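Local structure of cyclic pyranopterin monophosphate synthase 2 (Mycobacterium tuberculosis, 4FDF) at residues Thr38-Val51 and Val142-Lys156. The protein probably catalyses the conversion of (8S)-3',8-cyclo-7,8-dihydroguanosine 5'-triphosphate to cyclic pyranopterin monophosphate in molybdenum cofactor biosynthesis. Numbering follows the deposited sequence.
Sequences TAVAAGILRTSAQV and VDPGALIDDIRVLHK
The antiparallel ladder in this ferredoxin-like sheet runs from A39-K156 through the hydrogen-bonded pair V40-H155 to R46-L147; the strand axes, 150° apart in direction, approach to 4.4 Å. Two bulges interrupt the register. In the classic bulge, L154 and H155 both face V40, and V40 O accepts from L154 N at 2.7 Å and, less directly, H155 N at 3.2 Å. The second, between A42-R152 and I44-D149, sets G43 alone opposite D150 and I151, with D150 in a left-handed conformation.

R46 bends at chi2 (-98°) and reaches D149 side-on: NE meets the anti lone pair of D149 OD2 at 2.8 Å, while NH2 approaches that oxygen from above the carboxylate plane. The flat groups stand 81° apart, and I44 CG2 covers one guanidinium face. The L147 side chain crosses aliphatic R46, its CD1 3.5 Å from R46 CB. A42, on the face that carries R46, touches L154 CD2 with its CB at 3.6 Å. Past the strands, T47 OG1 donates to D143 OD2 at 2.8 Å.

D149 OD1 accepts from D150 N of the second subunit, so one carboxylate serves salt bridge and subunit interface; R46 and that bond probably offset D149's repulsion from D149 of that subunit.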
loop_
_atom_site.group_PDB
_atom_site.type_symbol
_atom_site.label_atom_id
_atom_site.label_comp_id
_atom_site.label_asym_id
_atom_site.label_seq_id
_atom_site.Cartn_x
_atom_site.Cartn_y
_atom_site.Cartn_z
ATOM N N THR B 38 23.255 -2.390 -10.684
ATOM C CA THR B 38 23.405 -1.516 -9.533
ATOM C C THR B 38 23.271 -0.041 -9.915
ATOM O O THR B 38 23.782 0.407 -10.956
ATOM C CB THR B 38 24.700 -1.809 -8.721
ATOM O OG1 THR B 38 24.957 -0.725 -7.810
ATOM C CG2 THR B 38 25.888 -1.989 -9.632
ATOM N N ALA B 39 22.557 0.705 -9.075
ATOM C CA ALA B 39 22.436 2.144 -9.265
ATOM C C ALA B 39 22.722 2.880 -7.974
ATOM O O ALA B 39 22.389 2.406 -6.889
ATOM C CB ALA B 39 21.063 2.509 -9.796
ATOM N N VAL B 40 23.342 4.047 -8.111
ATOM C CA VAL B 40 23.657 4.912 -6.990
ATOM C C VAL B 40 23.117 6.320 -7.259
ATOM O O VAL B 40 23.357 6.917 -8.326
ATOM C CB VAL B 40 25.199 4.973 -6.713
ATOM C CG1 VAL B 40 25.502 5.784 -5.440
ATOM C CG2 VAL B 40 25.790 3.572 -6.596
ATOM N N ALA B 41 22.400 6.846 -6.278
ATOM C CA ALA B 41 21.868 8.196 -6.348
ATOM C C ALA B 41 22.289 8.954 -5.093
ATOM O O ALA B 41 22.569 8.337 -4.069
ATOM C CB ALA B 41 20.352 8.155 -6.461
ATOM N N ALA B 42 22.321 10.284 -5.179
ATOM C CA ALA B 42 22.622 11.129 -4.015
ATOM C C ALA B 42 21.682 12.325 -3.913
ATOM O O ALA B 42 20.892 12.605 -4.835
ATOM C CB ALA B 42 24.079 11.603 -4.055
ATOM N N GLY B 43 21.777 13.028 -2.785
ATOM C CA GLY B 43 20.950 14.198 -2.502
ATOM C C GLY B 43 21.482 14.840 -1.241
ATOM O O GLY B 43 22.311 14.249 -0.541
ATOM N N ILE B 44 21.016 16.047 -0.941
ATOM C CA ILE B 44 21.582 16.815 0.165
ATOM C C ILE B 44 20.514 17.617 0.911
ATOM O O ILE B 44 19.689 18.296 0.302
ATOM C CB ILE B 44 22.813 17.689 -0.299
ATOM C CG1 ILE B 44 23.572 18.278 0.892
ATOM C CG2 ILE B 44 22.407 18.779 -1.261
ATOM C CD1 ILE B 44 24.823 19.065 0.497
ATOM N N LEU B 45 20.517 17.510 2.233
ATOM C CA LEU B 45 19.672 18.368 3.049
ATOM C C LEU B 45 20.495 19.562 3.549
ATOM O O LEU B 45 21.473 19.380 4.267
ATOM C CB LEU B 45 19.100 17.586 4.222
ATOM C CG LEU B 45 18.115 18.353 5.106
ATOM C CD1 LEU B 45 16.768 18.448 4.448
ATOM C CD2 LEU B 45 17.988 17.705 6.475
ATOM N N ARG B 46 20.105 20.772 3.151
ATOM C CA ARG B 46 20.807 21.985 3.594
ATOM C C ARG B 46 20.201 22.508 4.898
ATOM O O ARG B 46 19.101 23.053 4.905
ATOM C CB ARG B 46 20.770 23.072 2.515
ATOM C CG ARG B 46 21.012 22.589 1.089
ATOM C CD ARG B 46 22.440 22.793 0.648
ATOM N NE ARG B 46 22.584 22.596 -0.791
ATOM C CZ ARG B 46 23.739 22.340 -1.402
ATOM N NH1 ARG B 46 24.867 22.245 -0.699
ATOM N NH2 ARG B 46 23.766 22.174 -2.717
ATOM N N THR B 47 20.910 22.333 6.003
ATOM C CA THR B 47 20.348 22.703 7.306
ATOM C C THR B 47 21.262 23.647 8.137
ATOM O O THR B 47 22.041 24.401 7.569
ATOM C CB THR B 47 19.845 21.451 8.080
ATOM O OG1 THR B 47 19.109 21.861 9.235
ATOM C CG2 THR B 47 20.994 20.525 8.476
ATOM N N SER B 48 21.157 23.608 9.463
ATOM C CA SER B 48 21.893 24.541 10.326
ATOM C C SER B 48 22.927 23.817 11.180
ATOM O O SER B 48 22.831 22.601 11.388
ATOM C CB SER B 48 20.921 25.294 11.230
ATOM O OG SER B 48 20.322 24.396 12.148
ATOM N N ALA B 49 23.907 24.573 11.677
ATOM C CA ALA B 49 24.953 24.031 12.546
ATOM C C ALA B 49 24.329 23.478 13.814
ATOM O O ALA B 49 24.766 22.449 14.337
ATOM C CB ALA B 49 25.988 25.103 12.889
ATOM N N GLN B 50 23.298 24.169 14.294
ATOM C CA GLN B 50 22.512 23.695 15.411
ATOM C C GLN B 50 21.914 22.307 15.158
ATOM O O GLN B 50 21.962 21.442 16.041
ATOM C CB GLN B 50 21.393 24.672 15.731
ATOM C CG GLN B 50 20.879 24.509 17.152
ATOM C CD GLN B 50 19.591 25.241 17.398
ATOM O OE1 GLN B 50 19.123 26.031 16.567
ATOM N NE2 GLN B 50 19.001 24.983 18.544
ATOM N N VAL B 51 21.350 22.105 13.965
ATOM C CA VAL B 51 20.748 20.818 13.614
ATOM C C VAL B 51 21.812 19.723 13.574
ATOM O O VAL B 51 21.611 18.646 14.132
ATOM C CB VAL B 51 19.914 20.882 12.304
ATOM C CG1 VAL B 51 19.619 19.485 11.764
ATOM C CG2 VAL B 51 18.607 21.609 12.555
ATOM N N VAL B 142 13.399 22.538 14.583
ATOM C CA VAL B 142 14.605 23.316 14.877
ATOM C C VAL B 142 14.985 24.219 13.700
ATOM O O VAL B 142 15.405 25.360 13.898
ATOM C CB VAL B 142 15.808 22.399 15.236
ATOM C CG1 VAL B 142 17.028 23.221 15.630
ATOM C CG2 VAL B 142 15.441 21.427 16.345
ATOM N N ASP B 143 14.837 23.708 12.479
ATOM C CA ASP B 143 15.152 24.464 11.263
ATOM C C ASP B 143 14.107 24.214 10.159
ATOM O O ASP B 143 14.324 23.382 9.279
ATOM C CB ASP B 143 16.572 24.108 10.783
ATOM C CG ASP B 143 17.004 24.883 9.539
ATOM O OD1 ASP B 143 16.542 26.022 9.335
ATOM O OD2 ASP B 143 17.821 24.346 8.764
ATOM N N PRO B 144 12.963 24.926 10.207
ATOM C CA PRO B 144 11.931 24.769 9.167
ATOM C C PRO B 144 12.352 25.336 7.805
ATOM O O PRO B 144 11.726 25.018 6.785
ATOM C CB PRO B 144 10.731 25.554 9.726
ATOM C CG PRO B 144 11.328 26.548 10.680
ATOM C CD PRO B 144 12.555 25.877 11.261
ATOM N N GLY B 145 13.403 26.154 7.792
ATOM C CA GLY B 145 13.937 26.728 6.551
ATOM C C GLY B 145 14.859 25.802 5.770
ATOM O O GLY B 145 15.329 26.158 4.690
ATOM N N ALA B 146 15.122 24.612 6.309
ATOM C CA ALA B 146 15.969 23.631 5.622
ATOM C C ALA B 146 15.390 23.300 4.251
ATOM O O ALA B 146 14.177 23.394 4.033
ATOM C CB ALA B 146 16.131 22.361 6.461
ATOM N N LEU B 147 16.260 22.945 3.316
ATOM C CA LEU B 147 15.795 22.570 1.995
ATOM C C LEU B 147 16.513 21.350 1.456
ATOM O O LEU B 147 17.592 20.990 1.923
ATOM C CB LEU B 147 15.846 23.758 1.014
ATOM C CG LEU B 147 17.125 24.443 0.528
ATOM C CD1 LEU B 147 17.979 24.950 1.688
ATOM C CD2 LEU B 147 17.930 23.560 -0.425
ATOM N N ILE B 148 15.880 20.716 0.475
ATOM C CA ILE B 148 16.355 19.469 -0.107
ATOM C C ILE B 148 16.877 19.768 -1.513
ATOM O O ILE B 148 16.160 20.308 -2.360
ATOM C CB ILE B 148 15.232 18.396 -0.129
ATOM C CG1 ILE B 148 14.841 17.991 1.305
ATOM C CG2 ILE B 148 15.664 17.172 -0.934
ATOM C CD1 ILE B 148 13.486 17.264 1.416
ATOM N N ASP B 149 18.131 19.394 -1.747
ATOM C CA ASP B 149 18.872 19.853 -2.904
ATOM C C ASP B 149 19.583 18.708 -3.622
ATOM O O ASP B 149 19.902 17.676 -3.012
ATOM C CB ASP B 149 19.930 20.865 -2.433
ATOM C CG ASP B 149 19.830 22.208 -3.137
ATOM O OD1 ASP B 149 18.905 22.401 -3.958
ATOM O OD2 ASP B 149 20.679 23.080 -2.841
ATOM N N ASP B 150 19.823 18.915 -4.919
ATOM C CA ASP B 150 20.798 18.155 -5.704
ATOM C C ASP B 150 20.541 16.631 -5.684
ATOM O O ASP B 150 21.460 15.822 -5.533
ATOM C CB ASP B 150 22.217 18.515 -5.228
ATOM C CG ASP B 150 23.251 18.484 -6.342
ATOM O OD1 ASP B 150 22.982 18.980 -7.462
ATOM O OD2 ASP B 150 24.363 17.979 -6.085
ATOM N N ILE B 151 19.275 16.251 -5.819
ATOM C CA ILE B 151 18.928 14.845 -5.969
ATOM C C ILE B 151 19.238 14.399 -7.397
ATOM O O ILE B 151 18.685 14.932 -8.348
ATOM C CB ILE B 151 17.448 14.582 -5.610
ATOM C CG1 ILE B 151 17.247 14.814 -4.108
ATOM C CG2 ILE B 151 17.025 13.151 -6.043
ATOM C CD1 ILE B 151 15.802 14.995 -3.683
ATOM N N ARG B 152 20.116 13.414 -7.541
ATOM C CA ARG B 152 20.625 13.059 -8.856
ATOM C C ARG B 152 21.189 11.642 -8.895
ATOM O O ARG B 152 21.550 11.060 -7.860
ATOM C CB ARG B 152 21.700 14.066 -9.290
ATOM C CG ARG B 152 23.022 13.892 -8.551
ATOM C CD ARG B 152 23.612 15.211 -8.073
ATOM N NE ARG B 152 24.911 14.990 -7.443
ATOM C CZ ARG B 152 25.120 14.838 -6.133
ATOM N NH1 ARG B 152 24.125 14.904 -5.250
ATOM N NH2 ARG B 152 26.352 14.629 -5.702
ATOM N N VAL B 153 21.252 11.091 -10.101
ATOM C CA VAL B 153 21.890 9.791 -10.318
ATOM C C VAL B 153 23.405 9.961 -10.390
ATOM O O VAL B 153 23.918 10.813 -11.117
ATOM C CB VAL B 153 21.369 9.103 -11.594
ATOM C CG1 VAL B 153 22.153 7.806 -11.884
ATOM C CG2 VAL B 153 19.858 8.820 -11.468
ATOM N N LEU B 154 24.111 9.145 -9.622
ATOM C CA LEU B 154 25.571 9.176 -9.585
ATOM C C LEU B 154 26.217 8.134 -10.480
ATOM O O LEU B 154 27.309 8.360 -11.016
ATOM C CB LEU B 154 26.055 8.959 -8.149
ATOM C CG LEU B 154 26.510 10.156 -7.317
ATOM C CD1 LEU B 154 25.639 11.398 -7.510
ATOM C CD2 LEU B 154 26.609 9.752 -5.859
ATOM N N HIS B 155 25.544 7.000 -10.646
ATOM C CA HIS B 155 26.164 5.816 -11.210
ATOM C C HIS B 155 25.129 4.763 -11.516
ATOM O O HIS B 155 24.204 4.550 -10.724
ATOM C CB HIS B 155 27.196 5.277 -10.215
ATOM C CG HIS B 155 27.984 4.102 -10.717
ATOM N ND1 HIS B 155 29.146 4.242 -11.385
ATOM C CD2 HIS B 155 27.746 2.727 -10.620
ATOM C CE1 HIS B 155 29.629 3.023 -11.706
ATOM N NE2 HIS B 155 28.769 2.097 -11.240
ATOM N N LYS B 156 25.279 4.113 -12.675
ATOM C CA LYS B 156 24.466 2.966 -13.086
ATOM C C LYS B 156 25.368 1.928 -13.738
ATOM O O LYS B 156 26.202 2.261 -14.588
ATOM C CB LYS B 156 23.388 3.358 -14.096
ATOM C CG LYS B 156 22.380 4.401 -13.636
ATOM C CD LYS B 156 21.426 4.763 -14.779
ATOM C CE LYS B 156 22.104 5.666 -15.807
ATOM N NZ LYS B 156 21.255 5.895 -17.020
#